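Local structure of manganese lipoxygenase (Gaeumannomyces graminis, 5FX8) at residues Asn172-Lys177 and Val291-Ile296; Pro297-Glu302 and Gly445-Arg450; Gly367-Gly372 and Leu467-Trp472; Tyr373-Leu378 and Gly382-Asp387. The protein uses a catalytic manganese ion to oxygenate linoleic and alpha-linolenic acids to 11S- and 13R-hydroperoxy fatty acids. All coordinates share one frame; numbering follows the deposited sequence.

Contact 1 (Asn172-Lys177 and Val291-Ile296); sequences NPYVLK and VLFHTI. With MN (manganese (II) ion), chain I.
A single pair of rings, Tyr174 and Phe293, makes up this entire contact and joins two backbones whose nearest CA atoms, those of Tyr174 and Phe293, are 11.6 Å apart. The two meet as a T-shaped (edge-to-face) stack. Phe293 presents its far edge, CZ and CE2, to one face of the phenol, above CE2 and CZ of Tyr174 and off the ring centre. Phe293 CZ lies 3.7 Å from Tyr174 CE2, and the ring planes stand at 78°. Pro173 CG covers the opposite face of the tyrosine, near the rim, so this ring is held between its own neighbour in sequence and the helix. In Phe293 the ring leaves with CG anti to the carbonyl carbon (chi1 -64°), which carries it out toward the loop. On the loop, Asn172 OD1 accepts a 3.2 Å hydrogen bond from Tyr174 N, an Asx turn that steadies the backbone behind the phenol. The next residue of the helix, His294, binds the manganese through NE2 at 2.1 Å; His290, His478, Asn482 and the C-terminal Val618 are its other protein ligands. The stack therefore borders the histidine-rich metal site of the lipoxygenase fold.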
loop_
_atom_site.group_PDB
_atom_site.type_symbol
_atom_site.label_atom_id
_atom_site.label_comp_id
_atom_site.label_asym_id
_atom_site.label_seq_id
_atom_site.Cartn_x
_atom_site.Cartn_y
_atom_site.Cartn_z
ATOM N N ASN A 172 12.182 3.588 8.379
ATOM C CA ASN A 172 11.787 4.993 8.361
ATOM C C ASN A 172 13.062 5.798 8.288
ATOM O O ASN A 172 13.628 6.174 9.316
ATOM C CB ASN A 172 10.980 5.414 9.583
ATOM C CG ASN A 172 10.731 6.928 9.610
ATOM O OD1 ASN A 172 11.039 7.635 8.638
ATOM N ND2 ASN A 172 10.162 7.427 10.708
ATOM N N PRO A 173 13.521 6.112 7.087
ATOM C CA PRO A 173 14.799 6.810 6.915
ATOM C C PRO A 173 14.676 8.312 6.746
ATOM O O PRO A 173 15.660 8.970 6.411
ATOM C CB PRO A 173 15.314 6.180 5.620
ATOM C CG PRO A 173 14.046 5.985 4.841
ATOM C CD PRO A 173 13.036 5.520 5.835
ATOM N N TYR A 174 13.493 8.852 6.934
ATOM C CA TYR A 174 13.221 10.222 6.595
ATOM C C TYR A 174 13.320 11.166 7.778
ATOM O O TYR A 174 13.019 12.346 7.614
ATOM C CB TYR A 174 11.849 10.300 5.964
ATOM C CG TYR A 174 11.833 9.772 4.578
ATOM C CD1 TYR A 174 12.503 10.435 3.570
ATOM C CD2 TYR A 174 11.153 8.623 4.261
ATOM C CE1 TYR A 174 12.486 9.989 2.342
ATOM C CE2 TYR A 174 11.134 8.172 3.002
ATOM C CZ TYR A 174 11.802 8.874 2.059
ATOM O OH TYR A 174 11.810 8.452 0.786
ATOM N N VAL A 175 13.748 10.698 8.956
ATOM C CA VAL A 175 13.724 11.549 10.139
ATOM C C VAL A 175 15.146 11.760 10.647
ATOM O O VAL A 175 15.489 12.848 11.104
ATOM C CB VAL A 175 12.764 11.006 11.239
ATOM C CG1 VAL A 175 13.170 9.703 11.816
ATOM C CG2 VAL A 175 12.631 11.978 12.368
ATOM N N LEU A 176 16.006 10.767 10.491
ATOM C CA LEU A 176 17.342 10.846 11.066
ATOM C C LEU A 176 18.169 11.978 10.452
ATOM O O LEU A 176 18.059 12.287 9.268
ATOM C CB LEU A 176 18.053 9.512 10.869
ATOM C CG LEU A 176 19.437 9.396 11.487
ATOM C CD1 LEU A 176 19.301 9.176 12.997
ATOM C CD2 LEU A 176 20.244 8.317 10.790
ATOM N N LYS A 177 19.027 12.583 11.259
ATOM C CA LYS A 177 19.813 13.706 10.781
ATOM C C LYS A 177 21.099 13.761 11.584
ATOM O O LYS A 177 21.070 13.599 12.800
ATOM C CB LYS A 177 19.008 14.998 10.904
ATOM C CG LYS A 177 19.807 16.171 11.328
ATOM C CD LYS A 177 19.041 17.018 12.344
ATOM C CE LYS A 177 19.947 18.032 13.051
ATOM N NZ LYS A 177 19.165 18.805 14.056
ATOM N N VAL A 291 1.499 11.708 4.534
ATOM C CA VAL A 291 0.425 12.482 3.929
ATOM C C VAL A 291 0.989 13.409 2.864
ATOM O O VAL A 291 0.403 13.576 1.787
ATOM C CB VAL A 291 -0.330 13.244 5.026
ATOM C CG1 VAL A 291 -1.408 14.124 4.452
ATOM C CG2 VAL A 291 -0.924 12.260 5.942
ATOM N N LEU A 292 2.178 13.958 3.121
ATOM C CA LEU A 292 2.841 14.823 2.159
ATOM C C LEU A 292 3.305 14.050 0.925
ATOM O O LEU A 292 3.271 14.580 -0.193
ATOM C CB LEU A 292 3.995 15.546 2.852
ATOM C CG LEU A 292 3.637 16.577 3.930
ATOM C CD1 LEU A 292 4.860 17.141 4.566
ATOM C CD2 LEU A 292 2.976 17.677 3.263
ATOM N N PHE A 293 3.721 12.793 1.089
ATOM C CA PHE A 293 3.958 11.960 -0.084
ATOM C C PHE A 293 2.687 11.785 -0.889
ATOM O O PHE A 293 2.759 11.462 -2.068
ATOM C CB PHE A 293 4.481 10.560 0.267
ATOM C CG PHE A 293 5.829 10.527 0.945
ATOM C CD1 PHE A 293 6.485 11.676 1.310
ATOM C CD2 PHE A 293 6.437 9.321 1.236
ATOM C CE1 PHE A 293 7.706 11.622 1.943
ATOM C CE2 PHE A 293 7.674 9.275 1.864
ATOM C CZ PHE A 293 8.289 10.421 2.216
ATOM N N HIS A 294 1.516 11.961 -0.280
ATOM C CA HIS A 294 0.308 11.958 -1.099
ATOM C C HIS A 294 0.030 13.328 -1.722
ATOM O O HIS A 294 -0.256 13.414 -2.912
ATOM C CB HIS A 294 -0.893 11.491 -0.272
ATOM C CG HIS A 294 -0.989 10.007 -0.101
ATOM N ND1 HIS A 294 -1.494 9.180 -1.074
ATOM C CD2 HIS A 294 -0.646 9.204 0.932
ATOM C CE1 HIS A 294 -1.463 7.931 -0.651
ATOM N NE2 HIS A 294 -0.951 7.917 0.566
ATOM N N THR A 295 0.146 14.411 -0.963
ATOM C CA THR A 295 -0.371 15.696 -1.401
ATOM C C THR A 295 0.581 16.495 -2.289
ATOM O O THR A 295 0.105 17.312 -3.074
ATOM C CB THR A 295 -0.808 16.557 -0.197
ATOM O OG1 THR A 295 0.258 16.722 0.752
ATOM C CG2 THR A 295 -1.943 15.923 0.486
ATOM N N ILE A 296 1.890 16.278 -2.240
ATOM C CA ILE A 296 2.765 16.984 -3.187
ATOM C C ILE A 296 2.606 16.449 -4.617
ATOM O O ILE A 296 2.518 17.248 -5.569
ATOM C CB ILE A 296 4.235 16.927 -2.730
ATOM C CG1 ILE A 296 4.331 17.335 -1.280
ATOM C CG2 ILE A 296 5.075 17.861 -3.540
ATOM C CD1 ILE A 296 3.778 18.637 -1.052
HETATM MN MN MN I . -0.522 6.257 1.826
HETATM O O HOH W 1 -2.306 6.597 3.441
#

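Contact 2 (Pro297-Glu302 and Gly445-Arg450); sequences PEIVHE and GPAQVR
Ile299 meets the loop 445-450 with most of its branches. Its CG2 lies 3.7 Å from Val449 CG2, while CD1 reaches along to the methyl of Ala447, with Ile299 CD1 and Ala447 CB 4.0 Å apart. Between these two points Ile299 CG1 packs on the backbone, 3.6 Å from Ala447 O. The isoleucine and valine side chains run past each other in opposite senses, flank against flank. CG1 of Ile299 stands anti to the backbone N (chi1 -166°), and this sends CD1 to the alanine while CG2, together with CG1, meets the valine. Val300 adds a looser touch on the other methyl of Val449, its CG2 4.3 Å from Val449 CG1. No hydrogen bond crosses: the join is buried van der Waals packing, mostly between apolar groups, with Ala447 O the one polar atom touched.

Further out, the loop turns at Gln448, whose backbone angles are left-handed (phi 62°) and whose side chain leads away, so that Ala447 and Val449 on either side of it both face the helix. Val449 is tied by its backbone to Ala443 in the preceding helix, Trp439 NE1 of that same helix bonds to Val300 O, and Tyr72 of strand 71-73 packs on Ala447. This is ordinary helix-loop packing within the helical body of the lipoxygenase fold, on helix 268-305 one to two turns beyond the metal ligand His294.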
loop_
_atom_site.group_PDB
_atom_site.type_symbol
_atom_site.label_atom_id
_atom_site.label_comp_id
_atom_site.label_asym_id
_atom_site.label_seq_id
_atom_site.Cartn_x
_atom_site.Cartn_y
_atom_site.Cartn_z
ATOM N N PRO A 297 2.568 15.127 -4.839
ATOM C CA PRO A 297 2.215 14.654 -6.181
ATOM C C PRO A 297 0.866 15.153 -6.651
ATOM O O PRO A 297 0.762 15.577 -7.801
ATOM C CB PRO A 297 2.237 13.127 -6.041
ATOM C CG PRO A 297 3.121 12.873 -4.960
ATOM C CD PRO A 297 3.012 14.010 -4.001
ATOM N N GLU A 298 -0.164 15.108 -5.804
ATOM C CA GLU A 298 -1.488 15.542 -6.229
ATOM C C GLU A 298 -1.441 16.951 -6.785
ATOM O O GLU A 298 -2.042 17.225 -7.822
ATOM C CB GLU A 298 -2.487 15.483 -5.065
ATOM C CG GLU A 298 -3.142 14.160 -4.767
ATOM C CD GLU A 298 -3.705 14.092 -3.336
ATOM O OE1 GLU A 298 -4.164 15.108 -2.787
ATOM O OE2 GLU A 298 -3.664 13.011 -2.731
ATOM N N ILE A 299 -0.754 17.869 -6.091
ATOM C CA ILE A 299 -0.758 19.262 -6.520
ATOM C C ILE A 299 0.030 19.424 -7.809
ATOM O O ILE A 299 -0.353 20.212 -8.678
ATOM C CB ILE A 299 -0.265 20.201 -5.389
ATOM C CG1 ILE A 299 -0.587 21.660 -5.688
ATOM C CG2 ILE A 299 1.218 20.103 -5.123
ATOM C CD1 ILE A 299 -1.970 21.905 -6.094
ATOM N N VAL A 300 1.110 18.655 -7.979
ATOM C CA VAL A 300 1.864 18.699 -9.239
ATOM C C VAL A 300 1.020 18.172 -10.387
ATOM O O VAL A 300 1.017 18.727 -11.487
ATOM C CB VAL A 300 3.187 17.914 -9.111
ATOM C CG1 VAL A 300 3.885 17.800 -10.488
ATOM C CG2 VAL A 300 4.084 18.561 -8.075
ATOM N N HIS A 301 0.296 17.097 -10.150
ATOM C CA HIS A 301 -0.605 16.609 -11.169
ATOM C C HIS A 301 -1.773 17.562 -11.411
ATOM O O HIS A 301 -2.277 17.617 -12.525
ATOM C CB HIS A 301 -1.092 15.227 -10.781
ATOM C CG HIS A 301 -2.106 14.663 -11.713
ATOM N ND1 HIS A 301 -3.439 15.009 -11.661
ATOM C CD2 HIS A 301 -1.991 13.767 -12.712
ATOM C CE1 HIS A 301 -4.102 14.351 -12.591
ATOM N NE2 HIS A 301 -3.242 13.600 -13.251
ATOM N N GLU A 302 -2.239 18.304 -10.410
ATOM C CA GLU A 302 -3.321 19.256 -10.647
ATOM C C GLU A 302 -2.868 20.345 -11.597
ATOM O O GLU A 302 -3.559 20.694 -12.574
ATOM C CB GLU A 302 -3.771 19.898 -9.332
ATOM C CG GLU A 302 -4.571 19.014 -8.467
ATOM C CD GLU A 302 -4.882 19.603 -7.120
ATOM O OE1 GLU A 302 -5.532 20.664 -7.011
ATOM O OE2 GLU A 302 -4.481 18.975 -6.144
ATOM N N GLY A 445 2.862 29.256 -9.632
ATOM C CA GLY A 445 1.977 30.357 -9.359
ATOM C C GLY A 445 0.684 29.969 -8.683
ATOM O O GLY A 445 0.609 29.878 -7.463
ATOM N N PRO A 446 -0.367 29.753 -9.469
ATOM C CA PRO A 446 -1.691 29.505 -8.875
ATOM C C PRO A 446 -1.759 28.252 -8.030
ATOM O O PRO A 446 -2.393 28.270 -6.973
ATOM C CB PRO A 446 -2.612 29.378 -10.091
ATOM C CG PRO A 446 -1.892 29.932 -11.189
ATOM C CD PRO A 446 -0.430 29.884 -10.924
ATOM N N ALA A 447 -1.151 27.158 -8.478
ATOM C CA ALA A 447 -1.179 25.929 -7.707
ATOM C C ALA A 447 -0.419 26.051 -6.396
ATOM O O ALA A 447 -0.689 25.274 -5.473
ATOM C CB ALA A 447 -0.606 24.783 -8.534
ATOM N N GLN A 448 0.526 26.992 -6.311
ATOM C CA GLN A 448 1.309 27.276 -5.107
ATOM C C GLN A 448 2.145 26.089 -4.668
ATOM O O GLN A 448 2.222 25.792 -3.482
ATOM C CB GLN A 448 0.433 27.736 -3.943
ATOM C CG GLN A 448 -0.286 29.055 -4.147
ATOM C CD GLN A 448 -1.157 29.458 -2.954
ATOM O OE1 GLN A 448 -1.238 28.759 -1.936
ATOM N NE2 GLN A 448 -1.825 30.585 -3.089
ATOM N N VAL A 449 2.774 25.416 -5.611
ATOM C CA VAL A 449 3.710 24.340 -5.302
ATOM C C VAL A 449 5.013 24.922 -4.765
ATOM O O VAL A 449 5.564 25.872 -5.326
ATOM C CB VAL A 449 3.961 23.486 -6.553
ATOM C CG1 VAL A 449 4.926 22.389 -6.243
ATOM C CG2 VAL A 449 2.654 22.915 -7.103
ATOM N N ARG A 450 5.516 24.352 -3.679
ATOM C CA ARG A 450 6.791 24.744 -3.088
ATOM C C ARG A 450 7.977 24.055 -3.745
ATOM O O ARG A 450 7.968 22.841 -3.950
ATOM C CB ARG A 450 6.832 24.407 -1.597
ATOM C CG ARG A 450 6.427 25.529 -0.718
ATOM C CD ARG A 450 6.673 25.237 0.722
ATOM N NE ARG A 450 5.645 25.886 1.522
ATOM C CZ ARG A 450 5.310 25.475 2.725
ATOM N NH1 ARG A 450 5.927 24.426 3.237
ATOM N NH2 ARG A 450 4.362 26.096 3.410
#

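Contact 3 (Gly367-Gly372 and Leu467-Trp472); sequences GGFQAG and LTHVAW
This is a buried aromatic contact between the loop leading into helix 374-380 and the long helix 460-481, and it centres on Phe369 and His469. Their rings form a T-shaped (edge-to-face) stack with planes at 89° and centroids 4.9 Å apart. The imidazole is the edge and the phenyl the face: His469 CD2 lies over the CE1-CZ side of the phenylalanine, 3.6 Å from Phe369 CE1. CG of His469 is anti to the backbone N (chi1 -171°), which swings the ring off the helix and out over the phenyl. Val470, one residue on, touches the edge of the same phenyl, with Val470 CG2 4.2 Å from Phe369 CZ. A water in the plane of the imidazole links the polar side of the ring to the loop: it is hydrogen-bonded to His469 NE2 at 3.0 Å and donates to Gly368 O at 3.3 Å. The imidazole thus meets a ring at one part of its edge and a water at another, and the backbone of Gly372 also lies against it, while Tyr373 makes a further edge-to-face pair with it. Phe452 likewise packs edge-to-face with Phe369. The result is an aromatic cluster on the helix that farther along carries the manganese ligand His478, in the helical core of the lipoxygenase fold.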
loop_
_atom_site.group_PDB
_atom_site.type_symbol
_atom_site.label_atom_id
_atom_site.label_comp_id
_atom_site.label_asym_id
_atom_site.label_seq_id
_atom_site.Cartn_x
_atom_site.Cartn_y
_atom_site.Cartn_z
ATOM N N GLY A 367 7.986 19.853 2.984
ATOM C CA GLY A 367 7.258 19.477 1.801
ATOM C C GLY A 367 7.666 20.184 0.536
ATOM O O GLY A 367 6.887 20.213 -0.409
ATOM N N GLY A 368 8.871 20.733 0.466
ATOM C CA GLY A 368 9.358 21.248 -0.804
ATOM C C GLY A 368 9.566 20.138 -1.821
ATOM O O GLY A 368 9.977 19.031 -1.490
ATOM N N PHE A 369 9.297 20.439 -3.083
ATOM C CA PHE A 369 9.420 19.404 -4.108
ATOM C C PHE A 369 10.888 19.064 -4.384
ATOM O O PHE A 369 11.319 17.934 -4.170
ATOM C CB PHE A 369 8.682 19.838 -5.372
ATOM C CG PHE A 369 8.620 18.799 -6.435
ATOM C CD1 PHE A 369 7.631 17.831 -6.427
ATOM C CD2 PHE A 369 9.534 18.804 -7.480
ATOM C CE1 PHE A 369 7.567 16.884 -7.444
ATOM C CE2 PHE A 369 9.483 17.867 -8.463
ATOM C CZ PHE A 369 8.494 16.901 -8.453
ATOM N N GLN A 370 11.684 20.033 -4.828
ATOM C CA GLN A 370 13.092 19.728 -5.076
ATOM C C GLN A 370 13.833 19.365 -3.790
ATOM O O GLN A 370 14.752 18.541 -3.816
ATOM C CB GLN A 370 13.753 20.893 -5.799
ATOM C CG GLN A 370 13.272 21.010 -7.252
ATOM C CD GLN A 370 13.733 22.270 -7.943
ATOM O OE1 GLN A 370 13.540 23.369 -7.455
ATOM N NE2 GLN A 370 14.371 22.105 -9.076
ATOM N N ALA A 371 13.404 19.945 -2.663
ATOM C CA ALA A 371 13.903 19.607 -1.330
ATOM C C ALA A 371 13.824 18.120 -1.045
ATOM O O ALA A 371 14.615 17.593 -0.249
ATOM C CB ALA A 371 13.098 20.365 -0.284
ATOM N N GLY A 372 12.870 17.438 -1.659
ATOM C CA GLY A 372 12.672 16.037 -1.439
ATOM C C GLY A 372 13.390 15.116 -2.379
ATOM O O GLY A 372 13.253 13.906 -2.224
ATOM N N LEU A 467 9.915 14.165 -13.477
ATOM C CA LEU A 467 9.248 12.898 -13.755
ATOM C C LEU A 467 9.848 11.744 -12.950
ATOM O O LEU A 467 9.119 10.852 -12.490
ATOM C CB LEU A 467 9.300 12.612 -15.249
ATOM C CG LEU A 467 8.739 13.705 -16.154
ATOM C CD1 LEU A 467 8.747 13.310 -17.611
ATOM C CD2 LEU A 467 7.328 14.080 -15.723
ATOM N N THR A 468 11.163 11.753 -12.748
ATOM C CA THR A 468 11.786 10.749 -11.899
ATOM C C THR A 468 11.303 10.858 -10.462
ATOM O O THR A 468 10.994 9.850 -9.821
ATOM C CB THR A 468 13.292 10.889 -11.966
ATOM O OG1 THR A 468 13.667 10.921 -13.330
ATOM C CG2 THR A 468 13.949 9.717 -11.344
ATOM N N HIS A 469 11.229 12.067 -9.943
ATOM C CA HIS A 469 10.824 12.229 -8.565
ATOM C C HIS A 469 9.361 11.845 -8.372
ATOM O O HIS A 469 9.000 11.285 -7.333
ATOM C CB HIS A 469 11.092 13.660 -8.135
ATOM C CG HIS A 469 10.920 13.875 -6.680
ATOM N ND1 HIS A 469 11.640 13.181 -5.740
ATOM C CD2 HIS A 469 10.084 14.682 -5.997
ATOM C CE1 HIS A 469 11.262 13.560 -4.536
ATOM N NE2 HIS A 469 10.319 14.472 -4.665
ATOM N N VAL A 470 8.504 12.110 -9.357
ATOM C CA VAL A 470 7.124 11.690 -9.180
ATOM C C VAL A 470 7.029 10.174 -9.197
ATOM O O VAL A 470 6.437 9.570 -8.296
ATOM C CB VAL A 470 6.183 12.317 -10.216
ATOM C CG1 VAL A 470 4.826 11.729 -9.998
ATOM C CG2 VAL A 470 6.113 13.794 -10.039
ATOM N N ALA A 471 7.631 9.528 -10.201
ATOM C CA ALA A 471 7.564 8.075 -10.219
ATOM C C ALA A 471 8.172 7.488 -8.951
ATOM O O ALA A 471 7.695 6.471 -8.451
ATOM C CB ALA A 471 8.232 7.513 -11.473
ATOM N N TRP A 472 9.197 8.140 -8.398
ATOM C CA TRP A 472 9.892 7.617 -7.235
ATOM C C TRP A 472 9.015 7.727 -5.992
ATOM O O TRP A 472 8.988 6.818 -5.162
ATOM C CB TRP A 472 11.241 8.344 -7.057
ATOM C CG TRP A 472 11.692 8.350 -5.641
ATOM C CD1 TRP A 472 11.677 9.409 -4.789
ATOM C CD2 TRP A 472 12.127 7.221 -4.869
ATOM N NE1 TRP A 472 12.085 9.018 -3.548
ATOM C CE2 TRP A 472 12.362 7.677 -3.569
ATOM C CE3 TRP A 472 12.328 5.871 -5.152
ATOM C CZ2 TRP A 472 12.796 6.840 -2.567
ATOM C CZ3 TRP A 472 12.754 5.050 -4.149
ATOM C CH2 TRP A 472 12.975 5.526 -2.879
HETATM O O HOH W 2 9.298 15.910 -2.226
#

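Contact 4 (Tyr373-Leu378 and Gly382-Asp387); sequences YLEKDL and GLIGED
Leu378 and Ile384 bury the most surface here, with Leu383 joining them at the point where helix 374-380 ends and the chain turns back. The terminal methyl of Ile384 sits against the side of the helix, its CD1 3.6 Å from Leu378 CB. The same methyl also lies 3.9 Å from Glu375 CG, so it rests between two residues one turn apart. CG1 of Ile384 is anti to the carbonyl carbon (chi1 -65°), and the extended branch beyond it carries CD1 to the helix; the side chain crosses both Leu378 and Glu375 at about a right angle.

Leu383 is held through its backbone as well as its side chain. Leu383 N donates to Leu378 O at 2.9 Å in an almost straight bond (174°), within a Schellman motif in which Gly382 supplies the positive phi (74°). The side chains meet too, Leu383 CD1 lying 4.1 Å from Leu378 CD2. Between the two segments one backbone bond, the leucine pair and the Ile384 methyl fasten the helix end to the following loop.

Around this turn, Tyr398 of helix 396-420 packs on Leu378 and Ile384, and its hydroxyl hydrogen-bonds to Glu375 OE2. Leu235 and Gly234 of the neighbouring Zonadhesin chain touch Glu375 and Ile384, and Arg178, in edge strand 177-178 of the five-stranded antiparallel sheet, hydrogen-bonds through NE to Gly382 O.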
loop_
_atom_site.group_PDB
_atom_site.type_symbol
_atom_site.label_atom_id
_atom_site.label_comp_id
_atom_site.label_asym_id
_atom_site.label_seq_id
_atom_site.Cartn_x
_atom_site.Cartn_y
_atom_site.Cartn_z
ATOM N N TYR A 373 14.137 15.617 -3.363
ATOM C CA TYR A 373 14.897 14.720 -4.218
ATOM C C TYR A 373 15.812 13.909 -3.332
ATOM O O TYR A 373 16.275 14.405 -2.313
ATOM C CB TYR A 373 15.712 15.500 -5.231
ATOM C CG TYR A 373 14.957 16.216 -6.313
ATOM C CD1 TYR A 373 13.598 16.055 -6.467
ATOM C CD2 TYR A 373 15.618 17.065 -7.182
ATOM C CE1 TYR A 373 12.922 16.711 -7.462
ATOM C CE2 TYR A 373 14.941 17.724 -8.186
ATOM C CZ TYR A 373 13.593 17.540 -8.317
ATOM O OH TYR A 373 12.904 18.183 -9.305
ATOM N N LEU A 374 16.056 12.657 -3.703
ATOM C CA LEU A 374 16.732 11.717 -2.809
ATOM C C LEU A 374 18.026 12.276 -2.228
ATOM O O LEU A 374 18.179 12.392 -1.011
ATOM C CB LEU A 374 17.038 10.425 -3.543
ATOM C CG LEU A 374 17.631 9.364 -2.621
ATOM C CD1 LEU A 374 16.548 8.798 -1.753
ATOM C CD2 LEU A 374 18.298 8.299 -3.431
ATOM N N GLU A 375 18.988 12.588 -3.081
ATOM C CA GLU A 375 20.281 13.003 -2.569
ATOM C C GLU A 375 20.232 14.398 -1.980
ATOM O O GLU A 375 20.950 14.683 -1.025
ATOM C CB GLU A 375 21.331 12.911 -3.660
ATOM C CG GLU A 375 21.600 11.492 -4.067
ATOM C CD GLU A 375 22.891 11.327 -4.819
ATOM O OE1 GLU A 375 23.443 12.347 -5.296
ATOM O OE2 GLU A 375 23.362 10.169 -4.916
ATOM N N LYS A 376 19.397 15.274 -2.514
ATOM C CA LYS A 376 19.281 16.590 -1.917
ATOM C C LYS A 376 18.768 16.492 -0.481
ATOM O O LYS A 376 19.308 17.136 0.427
ATOM C CB LYS A 376 18.385 17.446 -2.802
ATOM C CG LYS A 376 18.115 18.810 -2.275
ATOM C CD LYS A 376 19.390 19.608 -2.047
ATOM C CE LYS A 376 19.110 20.953 -1.350
ATOM N NZ LYS A 376 20.329 21.820 -1.239
ATOM N N ASP A 377 17.762 15.647 -0.248
ATOM C CA ASP A 377 17.258 15.427 1.099
ATOM C C ASP A 377 18.320 14.821 2.002
ATOM O O ASP A 377 18.594 15.336 3.093
ATOM C CB ASP A 377 16.039 14.528 1.037
ATOM C CG ASP A 377 15.564 14.114 2.391
ATOM O OD1 ASP A 377 15.430 14.991 3.266
ATOM O OD2 ASP A 377 15.321 12.915 2.604
ATOM N N LEU A 378 18.922 13.706 1.576
ATOM C CA LEU A 378 19.865 13.027 2.458
ATOM C C LEU A 378 21.091 13.878 2.711
ATOM O O LEU A 378 21.680 13.810 3.786
ATOM C CB LEU A 378 20.278 11.681 1.876
ATOM C CG LEU A 378 19.172 10.653 1.693
ATOM C CD1 LEU A 378 19.646 9.428 0.925
ATOM C CD2 LEU A 378 18.586 10.266 3.032
ATOM N N GLY A 382 22.815 15.355 6.077
ATOM C CA GLY A 382 24.147 14.895 6.407
ATOM C C GLY A 382 24.377 13.398 6.374
ATOM O O GLY A 382 25.258 12.916 7.065
ATOM N N LEU A 383 23.642 12.651 5.559
ATOM C CA LEU A 383 23.734 11.198 5.549
ATOM C C LEU A 383 24.481 10.601 4.350
ATOM O O LEU A 383 24.553 9.378 4.254
ATOM C CB LEU A 383 22.330 10.601 5.610
ATOM C CG LEU A 383 21.450 11.084 6.762
ATOM C CD1 LEU A 383 20.166 10.369 6.786
ATOM C CD2 LEU A 383 22.108 10.861 8.072
ATOM N N ILE A 384 25.040 11.407 3.440
ATOM C CA ILE A 384 25.729 10.910 2.249
ATOM C C ILE A 384 27.187 11.341 2.279
ATOM O O ILE A 384 27.478 12.528 2.437
ATOM C CB ILE A 384 25.081 11.426 0.958
ATOM C CG1 ILE A 384 23.674 10.874 0.804
ATOM C CG2 ILE A 384 25.977 11.100 -0.237
ATOM C CD1 ILE A 384 23.012 11.275 -0.450
ATOM N N GLY A 385 28.103 10.385 2.081
ATOM C CA GLY A 385 29.537 10.655 2.073
ATOM C C GLY A 385 30.142 11.038 3.422
ATOM O O GLY A 385 29.598 10.788 4.474
ATOM N N GLU A 386 31.310 11.655 3.365
ATOM C CA GLU A 386 31.985 12.063 4.590
ATOM C C GLU A 386 31.666 13.532 4.817
ATOM O O GLU A 386 32.346 14.427 4.328
ATOM C CB GLU A 386 33.474 11.766 4.519
ATOM C CG GLU A 386 33.765 10.266 4.685
ATOM C CD GLU A 386 35.244 9.900 4.592
ATOM O OE1 GLU A 386 36.094 10.781 4.821
ATOM O OE2 GLU A 386 35.561 8.731 4.282
ATOM N N ASP A 387 30.597 13.772 5.576
ATOM C CA ASP A 387 29.959 15.081 5.713
ATOM C C ASP A 387 30.217 15.587 7.123
ATOM O O ASP A 387 29.501 15.232 8.064
ATOM C CB ASP A 387 28.463 14.981 5.428
ATOM C CG ASP A 387 27.821 16.329 5.157
ATOM O OD1 ASP A 387 28.127 17.303 5.878
ATOM O OD2 ASP A 387 26.999 16.411 4.223
#

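In the fold
From the N terminus, contact 1 comes first: it brings the loop before strand 177-178 back to helix 268-305, closing a loop that contains essentially the whole five-stranded sheet. Contact 2 opens at the very next residue of that helix and closes beyond helix 434-444. Contact 3 begins inside this second loop and ends outside it on helix 460-481, so contacts 2 and 3 cross; they also meet where Arg450 and Phe369 pair through their backbones. Contact 4 nests within both. Contact 1 touches contact 3 through Ile296 and Phe369. Contacts 1 to 3 tie the two ligand-bearing helices to surrounding loops, while contact 4 closes the end of helix 374-380.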